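Local coordinates for putative capsular polysaccharide biosynthesis protein (Streptococcus pneumoniae serotype 4, PDB 6EWR) that binds a pyridoxal phosphate-type cofactor and is probably a transaminase of the DegT/DnrJ/EryC1 family, possibly in capsular polysaccharide biosynthesis, at residues Leu235-Gln240 with Lys263-Asp268; Asn62-Ala67 with Ser198-Ala203; Val172-Ser177 with Ala194-Phe199. All coordinates share one frame; numbering follows the deposited sequence.

Contacts 2 and 3 share strand 196-200 and both reach the same cofactor; their centres lie about 12 Å apart. Contact 3 pairs that strand with its sheet neighbour 172-176. Contact 2 sets the start of helix 64-74 against it. Contact 1 lies about 14 Å from contact 2 and about 20 Å from contact 3, centre to centre. It adjoins contact 2, with Cys-264 placed next to Asn-62. Along the chain, residues 62-67 come first, then 172-177 and 194-203, and last 235-240 and 263-268. Together contacts 2 and 3 supply much of the phosphate and ring-nitrogen side of one cofactor site, and contact 1 helps line the site of the second subunit.

Contact 1: Leu235-Gln240 with Lys263-Asp268. With PMP (4'-deoxy-4'-aminopyridoxal-5'-phosphate), chain F.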
loop_
_atom_site.group_PDB
_atom_site.type_symbol
_atom_site.label_atom_id
_atom_site.label_comp_id
_atom_site.label_asym_id
_atom_site.label_seq_id
_atom_site.Cartn_x
_atom_site.Cartn_y
_atom_site.Cartn_z
ATOM N N LEU A 235 4.313 -6.080 10.111
ATOM C CA LEU A 235 3.170 -6.281 9.211
ATOM C C LEU A 235 3.198 -5.355 8.007
ATOM O O LEU A 235 2.644 -5.699 6.979
ATOM C CB LEU A 235 1.838 -6.104 9.944
ATOM C CG LEU A 235 1.596 -7.095 11.094
ATOM C CD1 LEU A 235 0.371 -6.713 11.924
ATOM C CD2 LEU A 235 1.478 -8.522 10.586
ATOM N N SER A 236 3.831 -4.183 8.141
ATOM C CA SER A 236 3.876 -3.169 7.075
ATOM C C SER A 236 4.979 -3.406 6.025
ATOM O O SER A 236 4.890 -2.888 4.908
ATOM C CB SER A 236 4.039 -1.761 7.684
ATOM O OG SER A 236 5.267 -1.593 8.363
ATOM N N LEU A 237 6.002 -4.186 6.387
ATOM C CA LEU A 237 7.189 -4.375 5.553
ATOM C C LEU A 237 7.442 -5.880 5.298
ATOM O O LEU A 237 8.513 -6.397 5.608
ATOM C CB LEU A 237 8.398 -3.707 6.235
ATOM C CG LEU A 237 9.100 -2.386 5.817
ATOM C CD1 LEU A 237 10.404 -2.369 6.598
ATOM C CD2 LEU A 237 9.447 -2.208 4.334
ATOM N N HIS A 238 6.437 -6.559 4.756
ATOM C CA HIS A 238 6.493 -7.975 4.356
ATOM C C HIS A 238 6.771 -9.005 5.449
ATOM O O HIS A 238 7.138 -10.132 5.140
ATOM C CB HIS A 238 7.536 -8.188 3.250
ATOM C CG HIS A 238 7.297 -7.383 2.017
ATOM N ND1 HIS A 238 8.268 -6.601 1.443
ATOM C CD2 HIS A 238 6.223 -7.315 1.200
ATOM C CE1 HIS A 238 7.805 -6.081 0.318
ATOM N NE2 HIS A 238 6.554 -6.478 0.164
ATOM N N GLY A 239 6.602 -8.645 6.714
ATOM C CA GLY A 239 6.889 -9.578 7.797
ATOM C C GLY A 239 8.354 -9.707 8.116
ATOM O O GLY A 239 8.743 -10.606 8.835
ATOM N N GLN A 240 9.169 -8.795 7.608
ATOM C CA GLN A 240 10.619 -8.898 7.756
ATOM C C GLN A 240 11.059 -8.562 9.185
ATOM O O GLN A 240 10.613 -7.560 9.743
ATOM C CB GLN A 240 11.324 -7.962 6.764
ATOM C CG GLN A 240 12.629 -8.478 6.228
ATOM C CD GLN A 240 13.335 -7.504 5.301
ATOM O OE1 GLN A 240 12.993 -7.408 4.111
ATOM N NE2 GLN A 240 14.344 -6.777 5.836
ATOM N N LYS A 263 2.520 -4.504 2.521
ATOM C CA LYS A 263 3.451 -3.509 2.002
ATOM C C LYS A 263 2.761 -2.142 2.060
ATOM O O LYS A 263 2.127 -1.710 1.092
ATOM C CB LYS A 263 3.868 -3.870 0.581
ATOM C CG LYS A 263 4.870 -2.931 -0.127
ATOM C CD LYS A 263 6.117 -2.729 0.698
ATOM C CE LYS A 263 7.251 -2.023 -0.045
ATOM N NZ LYS A 263 8.180 -1.275 0.851
ATOM N N CYS A 264 2.880 -1.483 3.212
ATOM C CA CYS A 264 2.220 -0.213 3.398
ATOM C C CYS A 264 2.995 0.804 4.188
ATOM O O CYS A 264 2.404 1.687 4.757
ATOM C CB CYS A 264 0.806 -0.426 3.969
ATOM S SG CYS A 264 0.679 -1.499 5.426
ATOM N N ASN A 265 4.327 0.736 4.164
ATOM C CA ASN A 265 5.222 1.723 4.822
ATOM C C ASN A 265 5.137 3.094 4.171
ATOM O O ASN A 265 4.782 3.204 3.004
ATOM C CB ASN A 265 6.700 1.258 4.772
ATOM C CG ASN A 265 7.222 1.034 3.344
ATOM O OD1 ASN A 265 6.663 0.231 2.568
ATOM N ND2 ASN A 265 8.301 1.763 2.973
ATOM N N MET A 266 5.470 4.136 4.935
ATOM C CA MET A 266 5.491 5.493 4.387
ATOM C C MET A 266 6.918 5.875 3.970
ATOM O O MET A 266 7.867 5.642 4.712
ATOM C CB MET A 266 4.967 6.492 5.423
ATOM C CG MET A 266 5.177 7.952 5.015
ATOM S SD MET A 266 4.654 9.133 6.248
ATOM C CE MET A 266 2.872 8.992 6.121
ATOM N N THR A 267 7.023 6.535 2.824
ATOM C CA THR A 267 8.286 7.051 2.319
ATOM C C THR A 267 8.648 8.367 2.961
ATOM O O THR A 267 7.763 9.136 3.351
ATOM C CB THR A 267 8.227 7.330 0.802
ATOM O OG1 THR A 267 7.370 8.455 0.535
ATOM C CG2 THR A 267 7.770 6.075 0.040
ATOM N N ASP A 268 9.944 8.652 3.022
ATOM C CA ASP A 268 10.433 9.958 3.483
ATOM C C ASP A 268 10.039 11.110 2.544
ATOM O O ASP A 268 10.135 12.280 2.934
ATOM C CB ASP A 268 11.957 9.945 3.685
ATOM C CG ASP A 268 12.364 9.508 5.072
ATOM O OD1 ASP A 268 11.556 8.905 5.804
ATOM O OD2 ASP A 268 13.521 9.812 5.456
HETATM N N1 PMP F . 9.309 -9.568 -6.097
HETATM C C2 PMP F . 10.675 -9.509 -5.920
HETATM C C2A PMP F . 11.596 -10.556 -6.503
HETATM C C3 PMP F . 11.293 -8.426 -5.122
HETATM O O3 PMP F . 12.637 -8.328 -4.920
HETATM C C4 PMP F . 10.375 -7.416 -4.543
HETATM C C4A PMP F . 10.973 -6.293 -3.716
HETATM N N4A PMP F . 11.130 -5.068 -4.533
HETATM C C5 PMP F . 8.888 -7.584 -4.801
HETATM C C6 PMP F . 8.436 -8.672 -5.592
HETATM C C5A PMP F . 7.909 -6.566 -4.251
HETATM O O4P PMP F . 8.218 -5.246 -4.750
HETATM P P PMP F . 7.550 -3.958 -4.011
HETATM O O1P PMP F . 6.154 -4.295 -3.584
HETATM O O2P PMP F . 7.577 -2.730 -4.949
HETATM O O3P PMP F . 8.269 -3.662 -2.756
#
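Ser-236 and Cys-264 join backbone to backbone where helix 225-236 ends. Cys-264 N donates to Ser-236 O at 3.0 Å, in the carbonyl plane and on a lone pair, with an N-H...O angle of 160°. The same oxygen receives a CA-H...O contact from Lys-263 CA at 3.3 Å. Leu-237 and Lys-263 form a single backbone bridge here. Cys-264 SG packs near Ser-236 CB at 4.1 Å, while its side chain also touches Ala-66 and Leu-70 of helix 64-74. Ser-236 OG turns back to its own helix, bonded to Gln-233 O. This buried part is compact.

The side toward Leu-237 is looser and partly exposed. Only the CD2 methyl of Leu-237 touches the other segment's side chains, 3.8 Å from Lys-263 NZ.

The alkyl chain of Lys-263 passes obliquely by the His-238 ring, with CD 3.8 Å from NE2. A bend at chi2 (54°) in this otherwise extended chain helps bring NZ to Asn-265 OD1, to which it donates at 2.7 Å from a position tilted 32° out of the carbonyl plane. Asn-265 is itself held by Thr-38, whose OG1 bonds to ND2. His-238 NE2 bonds to Thr-65 OG1 of the second subunit.

A PMP bound in that subunit lies close by. Its O3P sits at the edge of the His-238 ring and 3.3 Å from Lys-263 CE. Lys-263 meets the phosphate through CE, while NZ makes a salt bridge to Glu-211 of the second subunit, so any easing of the phosphate charge would probably be indirect and partial.

Contact 2: Asn62-Ala67 with Ser198-Ala203; sequences NSATAA and SFSFHA. With PMP (4'-deoxy-4'-aminopyridoxal-5'-phosphate), chain E.
Ala-64 and Ser-200 bring the first turn of helix 64-74 against the end of strand 196-200. The contact is small and wholly buried. The two segments share no direct hydrogen bond. Small side chains let the backbones come close. Ala-64 CB points at the strand and lies 3.2 Å from Phe-199 O. One turn on, Ala-67 CB meets Ser-198 CB at 3.9 Å.

The Ser-200 side chain connects this packing to the cofactor. Its CB rests 3.6 Å from Ala-64 CB, and the phosphate oxygen O2P of PMP is also near CB. OG leaves the backbone on the side away from N (chi1 -175°). That turn carries it to the phosphate, where OG donates to O2P at 2.5 Å. OG also accepts a weak bond from His-202 N. The hydroxyl is therefore engaged by both the phosphate and its own chain.

The helix side supplies the other bonds. Ala-64 N donates to O2P at 3.1 Å, so O2P is gripped by both segments. Thr-65 N reaches O1P at 2.9 Å, and Thr-65 OG1 donates to the same oxygen at 2.6 Å. Ser-63 is the N-cap: its OG accepts from Ala-66 N at 2.7 Å. The helix start is thus ordered, and its dipole would probably favour the bound anion. His-179 and Tyr-351 also bond to this PMP. Lys-205, the predicted cofactor-linked lysine, lies near Ser-200. A phosphate seated at a helix N-terminus beside a strand-end serine is the phosphate-binding cup of the fold-type I, PLP-dependent aminotransferases.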
loop_
_atom_site.group_PDB
_atom_site.type_symbol
_atom_site.label_atom_id
_atom_site.label_comp_id
_atom_site.label_asym_id
_atom_site.label_seq_id
_atom_site.Cartn_x
_atom_site.Cartn_y
_atom_site.Cartn_z
ATOM N N ASN A 62 1.034 4.145 4.404
ATOM C CA ASN A 62 0.617 4.697 3.098
ATOM C C ASN A 62 -0.859 5.044 2.949
ATOM O O ASN A 62 -1.222 5.651 1.946
ATOM C CB ASN A 62 1.057 3.805 1.908
ATOM C CG ASN A 62 0.340 2.447 1.858
ATOM O OD1 ASN A 62 -0.615 2.163 2.621
ATOM N ND2 ASN A 62 0.796 1.597 0.951
ATOM N N SER A 63 -1.691 4.634 3.912
ATOM C CA SER A 63 -3.102 5.082 3.962
ATOM C C SER A 63 -3.704 4.880 5.349
ATOM O O SER A 63 -3.161 4.136 6.159
ATOM C CB SER A 63 -3.949 4.314 2.933
ATOM O OG SER A 63 -4.063 2.950 3.276
ATOM N N ALA A 64 -4.840 5.532 5.620
ATOM C CA ALA A 64 -5.637 5.220 6.829
ATOM C C ALA A 64 -6.259 3.843 6.737
ATOM O O ALA A 64 -6.490 3.180 7.746
ATOM C CB ALA A 64 -6.752 6.263 7.025
ATOM N N THR A 65 -6.593 3.446 5.509
ATOM C CA THR A 65 -7.130 2.116 5.228
ATOM C C THR A 65 -6.109 1.052 5.601
ATOM O O THR A 65 -6.495 0.044 6.219
ATOM C CB THR A 65 -7.550 1.976 3.751
ATOM O OG1 THR A 65 -8.547 2.979 3.453
ATOM C CG2 THR A 65 -8.125 0.591 3.494
ATOM N N ALA A 66 -4.824 1.278 5.259
ATOM C CA ALA A 66 -3.744 0.418 5.744
ATOM C C ALA A 66 -3.644 0.389 7.291
ATOM O O ALA A 66 -3.527 -0.686 7.916
ATOM C CB ALA A 66 -2.417 0.844 5.145
ATOM N N ALA A 67 -3.682 1.582 7.903
ATOM C CA ALA A 67 -3.613 1.719 9.355
ATOM C C ALA A 67 -4.756 1.024 10.069
ATOM O O ALA A 67 -4.529 0.349 11.080
ATOM C CB ALA A 67 -3.591 3.185 9.755
ATOM N N SER A 198 -6.881 5.498 13.819
ATOM C CA SER A 198 -6.247 5.619 12.488
ATOM C C SER A 198 -6.474 7.001 11.881
ATOM O O SER A 198 -7.572 7.543 11.980
ATOM C CB SER A 198 -6.795 4.559 11.528
ATOM O OG SER A 198 -8.194 4.730 11.398
ATOM N N PHE A 199 -5.444 7.564 11.267
ATOM C CA PHE A 199 -5.506 8.897 10.607
ATOM C C PHE A 199 -5.231 8.787 9.084
ATOM O O PHE A 199 -4.518 7.907 8.632
ATOM C CB PHE A 199 -4.485 9.866 11.261
ATOM C CG PHE A 199 -4.853 10.308 12.673
ATOM C CD1 PHE A 199 -5.909 11.200 12.892
ATOM C CD2 PHE A 199 -4.137 9.840 13.788
ATOM C CE1 PHE A 199 -6.248 11.604 14.180
ATOM C CE2 PHE A 199 -4.481 10.253 15.085
ATOM C CZ PHE A 199 -5.541 11.124 15.278
ATOM N N SER A 200 -5.804 9.699 8.306
ATOM C CA SER A 200 -5.575 9.806 6.846
ATOM C C SER A 200 -4.895 11.130 6.562
ATOM O O SER A 200 -5.305 12.175 7.073
ATOM C CB SER A 200 -6.913 9.778 6.058
ATOM O OG SER A 200 -6.708 9.762 4.644
ATOM N N PHE A 201 -3.883 11.066 5.708
ATOM C CA PHE A 201 -3.189 12.240 5.186
ATOM C C PHE A 201 -3.383 12.299 3.650
ATOM O O PHE A 201 -2.519 12.762 2.904
ATOM C CB PHE A 201 -1.699 12.195 5.557
ATOM C CG PHE A 201 -1.409 11.755 6.965
ATOM C CD1 PHE A 201 -2.196 12.177 8.051
ATOM C CD2 PHE A 201 -0.281 10.970 7.238
ATOM C CE1 PHE A 201 -1.887 11.773 9.352
ATOM C CE2 PHE A 201 0.039 10.568 8.530
ATOM C CZ PHE A 201 -0.784 10.952 9.578
ATOM N N HIS A 202 -4.532 11.839 3.184
ATOM C CA HIS A 202 -4.889 11.882 1.760
ATOM C C HIS A 202 -4.970 13.328 1.262
ATOM O O HIS A 202 -5.274 14.233 2.036
ATOM C CB HIS A 202 -6.243 11.207 1.584
ATOM C CG HIS A 202 -6.707 11.109 0.171
ATOM N ND1 HIS A 202 -7.472 12.082 -0.433
ATOM C CD2 HIS A 202 -6.563 10.125 -0.737
ATOM C CE1 HIS A 202 -7.751 11.712 -1.667
ATOM N NE2 HIS A 202 -7.223 10.519 -1.869
ATOM N N ALA A 203 -4.731 13.525 -0.030
ATOM C CA ALA A 203 -4.742 14.864 -0.674
ATOM C C ALA A 203 -5.837 15.799 -0.206
ATOM O O ALA A 203 -5.578 16.950 0.070
ATOM C CB ALA A 203 -4.794 14.714 -2.197
HETATM N N1 PMP E . -12.633 6.692 6.727
HETATM C C2 PMP E . -13.252 7.824 6.279
HETATM C C2A PMP E . -14.476 8.348 6.971
HETATM C C3 PMP E . -12.730 8.544 5.097
HETATM O O3 PMP E . -13.323 9.670 4.584
HETATM C C4 PMP E . -11.516 7.970 4.471
HETATM C C4A PMP E . -10.941 8.674 3.265
HETATM N N4A PMP E . -10.511 7.787 2.171
HETATM C C5 PMP E . -10.909 6.720 5.053
HETATM C C6 PMP E . -11.523 6.147 6.170
HETATM C C5A PMP E . -9.662 6.091 4.435
HETATM O O4P PMP E . -8.737 7.097 3.958
HETATM P P PMP E . -7.423 6.705 3.124
HETATM O O1P PMP E . -7.223 5.231 3.280
HETATM O O2P PMP E . -6.219 7.503 3.654
HETATM O O3P PMP E . -7.684 7.024 1.686
#

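Contact 3: Val172-Ser177 with Ala194-Phe199. With PMP (4'-deoxy-4'-aminopyridoxal-5'-phosphate), chain E.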
loop_
_atom_site.group_PDB
_atom_site.type_symbol
_atom_site.label_atom_id
_atom_site.label_comp_id
_atom_site.label_asym_id
_atom_site.label_seq_id
_atom_site.Cartn_x
_atom_site.Cartn_y
_atom_site.Cartn_z
ATOM N N VAL A 172 -12.712 -3.701 22.005
ATOM C CA VAL A 172 -11.731 -2.654 21.750
ATOM C C VAL A 172 -12.356 -1.539 20.915
ATOM O O VAL A 172 -12.962 -1.799 19.893
ATOM C CB VAL A 172 -10.474 -3.249 21.047
ATOM C CG1 VAL A 172 -9.456 -2.154 20.681
ATOM C CG2 VAL A 172 -9.796 -4.217 22.018
ATOM N N ILE A 173 -12.190 -0.298 21.333
ATOM C CA ILE A 173 -12.713 0.824 20.523
ATOM C C ILE A 173 -11.586 1.383 19.653
ATOM O O ILE A 173 -10.584 1.839 20.193
ATOM C CB ILE A 173 -13.353 1.916 21.401
ATOM C CG1 ILE A 173 -14.246 1.260 22.464
ATOM C CG2 ILE A 173 -14.150 2.872 20.525
ATOM C CD1 ILE A 173 -15.188 2.202 23.189
ATOM N N VAL A 174 -11.770 1.320 18.331
ATOM C CA VAL A 174 -10.806 1.805 17.320
ATOM C C VAL A 174 -11.377 2.965 16.535
ATOM O O VAL A 174 -12.294 2.796 15.770
ATOM C CB VAL A 174 -10.441 0.704 16.294
ATOM C CG1 VAL A 174 -9.440 1.233 15.269
ATOM C CG2 VAL A 174 -9.881 -0.527 17.005
ATOM N N SER A 175 -10.799 4.137 16.693
ATOM C CA SER A 175 -11.349 5.352 16.092
ATOM C C SER A 175 -10.984 5.457 14.634
ATOM O O SER A 175 -9.811 5.555 14.310
ATOM C CB SER A 175 -10.843 6.606 16.827
ATOM O OG SER A 175 -11.076 7.790 16.070
ATOM N N ASP A 176 -11.979 5.496 13.750
ATOM C CA ASP A 176 -11.711 5.983 12.394
ATOM C C ASP A 176 -11.580 7.527 12.421
ATOM O O ASP A 176 -12.566 8.251 12.194
ATOM C CB ASP A 176 -12.798 5.523 11.420
ATOM C CG ASP A 176 -12.485 5.924 9.958
ATOM O OD1 ASP A 176 -11.556 6.726 9.710
ATOM O OD2 ASP A 176 -13.160 5.431 9.047
ATOM N N SER A 177 -10.380 8.008 12.707
ATOM C CA SER A 177 -10.126 9.454 12.753
ATOM C C SER A 177 -9.539 9.993 11.440
ATOM O O SER A 177 -8.703 10.906 11.443
ATOM C CB SER A 177 -9.211 9.825 13.929
ATOM O OG SER A 177 -9.950 10.001 15.129
ATOM N N ALA A 194 -9.722 6.877 22.006
ATOM C CA ALA A 194 -10.039 5.489 21.708
ATOM C C ALA A 194 -8.824 4.612 21.951
ATOM O O ALA A 194 -7.693 5.141 22.079
ATOM C CB ALA A 194 -10.516 5.357 20.280
ATOM N N ASP A 195 -9.039 3.293 21.995
ATOM C CA ASP A 195 -7.942 2.353 22.299
ATOM C C ASP A 195 -6.891 2.367 21.189
ATOM O O ASP A 195 -5.697 2.411 21.476
ATOM C CB ASP A 195 -8.455 0.920 22.537
ATOM C CG ASP A 195 -9.490 0.856 23.646
ATOM O OD1 ASP A 195 -9.159 1.218 24.806
ATOM O OD2 ASP A 195 -10.644 0.446 23.371
ATOM N N PHE A 196 -7.348 2.316 19.939
ATOM C CA PHE A 196 -6.503 2.595 18.770
ATOM C C PHE A 196 -7.174 3.646 17.904
ATOM O O PHE A 196 -8.398 3.801 17.952
ATOM C CB PHE A 196 -6.294 1.352 17.915
ATOM C CG PHE A 196 -5.557 0.265 18.634
ATOM C CD1 PHE A 196 -6.221 -0.544 19.565
ATOM C CD2 PHE A 196 -4.210 0.034 18.389
ATOM C CE1 PHE A 196 -5.559 -1.541 20.243
ATOM C CE2 PHE A 196 -3.541 -0.975 19.060
ATOM C CZ PHE A 196 -4.225 -1.761 19.990
ATOM N N THR A 197 -6.374 4.381 17.136
ATOM C CA THR A 197 -6.926 5.386 16.240
ATOM C C THR A 197 -6.175 5.365 14.937
ATOM O O THR A 197 -4.962 5.205 14.952
ATOM C CB THR A 197 -6.808 6.779 16.850
ATOM O OG1 THR A 197 -7.462 6.816 18.126
ATOM C CG2 THR A 197 -7.455 7.807 15.940
ATOM N N SER A 198 -6.881 5.498 13.819
ATOM C CA SER A 198 -6.247 5.619 12.488
ATOM C C SER A 198 -6.474 7.001 11.881
ATOM O O SER A 198 -7.572 7.543 11.980
ATOM C CB SER A 198 -6.795 4.559 11.528
ATOM O OG SER A 198 -8.194 4.730 11.398
ATOM N N PHE A 199 -5.444 7.564 11.267
ATOM C CA PHE A 199 -5.506 8.897 10.607
ATOM C C PHE A 199 -5.231 8.787 9.084
ATOM O O PHE A 199 -4.518 7.907 8.632
ATOM C CB PHE A 199 -4.485 9.866 11.261
ATOM C CG PHE A 199 -4.853 10.308 12.673
ATOM C CD1 PHE A 199 -5.909 11.200 12.892
ATOM C CD2 PHE A 199 -4.137 9.840 13.788
ATOM C CE1 PHE A 199 -6.248 11.604 14.180
ATOM C CE2 PHE A 199 -4.481 10.253 15.085
ATOM C CZ PHE A 199 -5.541 11.124 15.278
HETATM N N1 PMP E . -12.633 6.692 6.727
HETATM C C2 PMP E . -13.252 7.824 6.279
HETATM C C2A PMP E . -14.476 8.348 6.971
HETATM C C3 PMP E . -12.730 8.544 5.097
HETATM O O3 PMP E . -13.323 9.670 4.584
HETATM C C4 PMP E . -11.516 7.970 4.471
HETATM C C4A PMP E . -10.941 8.674 3.265
HETATM N N4A PMP E . -10.511 7.787 2.171
HETATM C C5 PMP E . -10.909 6.720 5.053
HETATM C C6 PMP E . -11.523 6.147 6.170
HETATM C C5A PMP E . -9.662 6.091 4.435
HETATM O O4P PMP E . -8.737 7.097 3.958
HETATM P P PMP E . -7.423 6.705 3.124
HETATM O O1P PMP E . -7.223 5.231 3.280
HETATM O O2P PMP E . -6.219 7.503 3.654
HETATM O O3P PMP E . -7.684 7.024 1.686
#
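Strands 172-176 and 196-199 run parallel as sheet neighbours, their axes 15° apart and 4.4 Å at closest approach. Ser-175 lies at the middle of the ladder: its N donates to Phe-196 O at 2.7 Å, and its O accepts from Ser-198 N at 3.0 Å. Just ahead of the first bridged pair, Val-174 with Phe-196, a side chain takes the place of a backbone acceptor. Asp-195 OD2 accepts from Ile-173 N at 2.7 Å, using its anti lone pair. The other carboxylate oxygen, OD1, forms a salt bridge with Arg-170.

Val-174 and Phe-196 point to the face covered by helix 64-74. The edge of the Phe-196 ring meets Val-172 CG1, which lies 3.8 Å from CD1. Ser-175 and Thr-197 point to the other face. There Thr-197 CG2 packs tightly on Ser-177 CB at 3.3 Å. The same methyl also sits over one face of the Phe-199 ring, toward its rim. Ser-175 OG is bonded to Glu-136.

Asp-176 pairs with Ser-198 and points to the same face as Val-174. With CG anti to the backbone N (chi1 -175°), the carboxylate reaches toward the cofactor, and OD2 lies 2.7 Å from the pyridine N1 of PMP. Ser-93 OG also bonds to OD2, and Ala-178 N holds OD1. These bonds hold the carboxylate beside the ring nitrogen. As in other fold-type I enzymes, this pairing probably strengthens the cofactor as an electron sink.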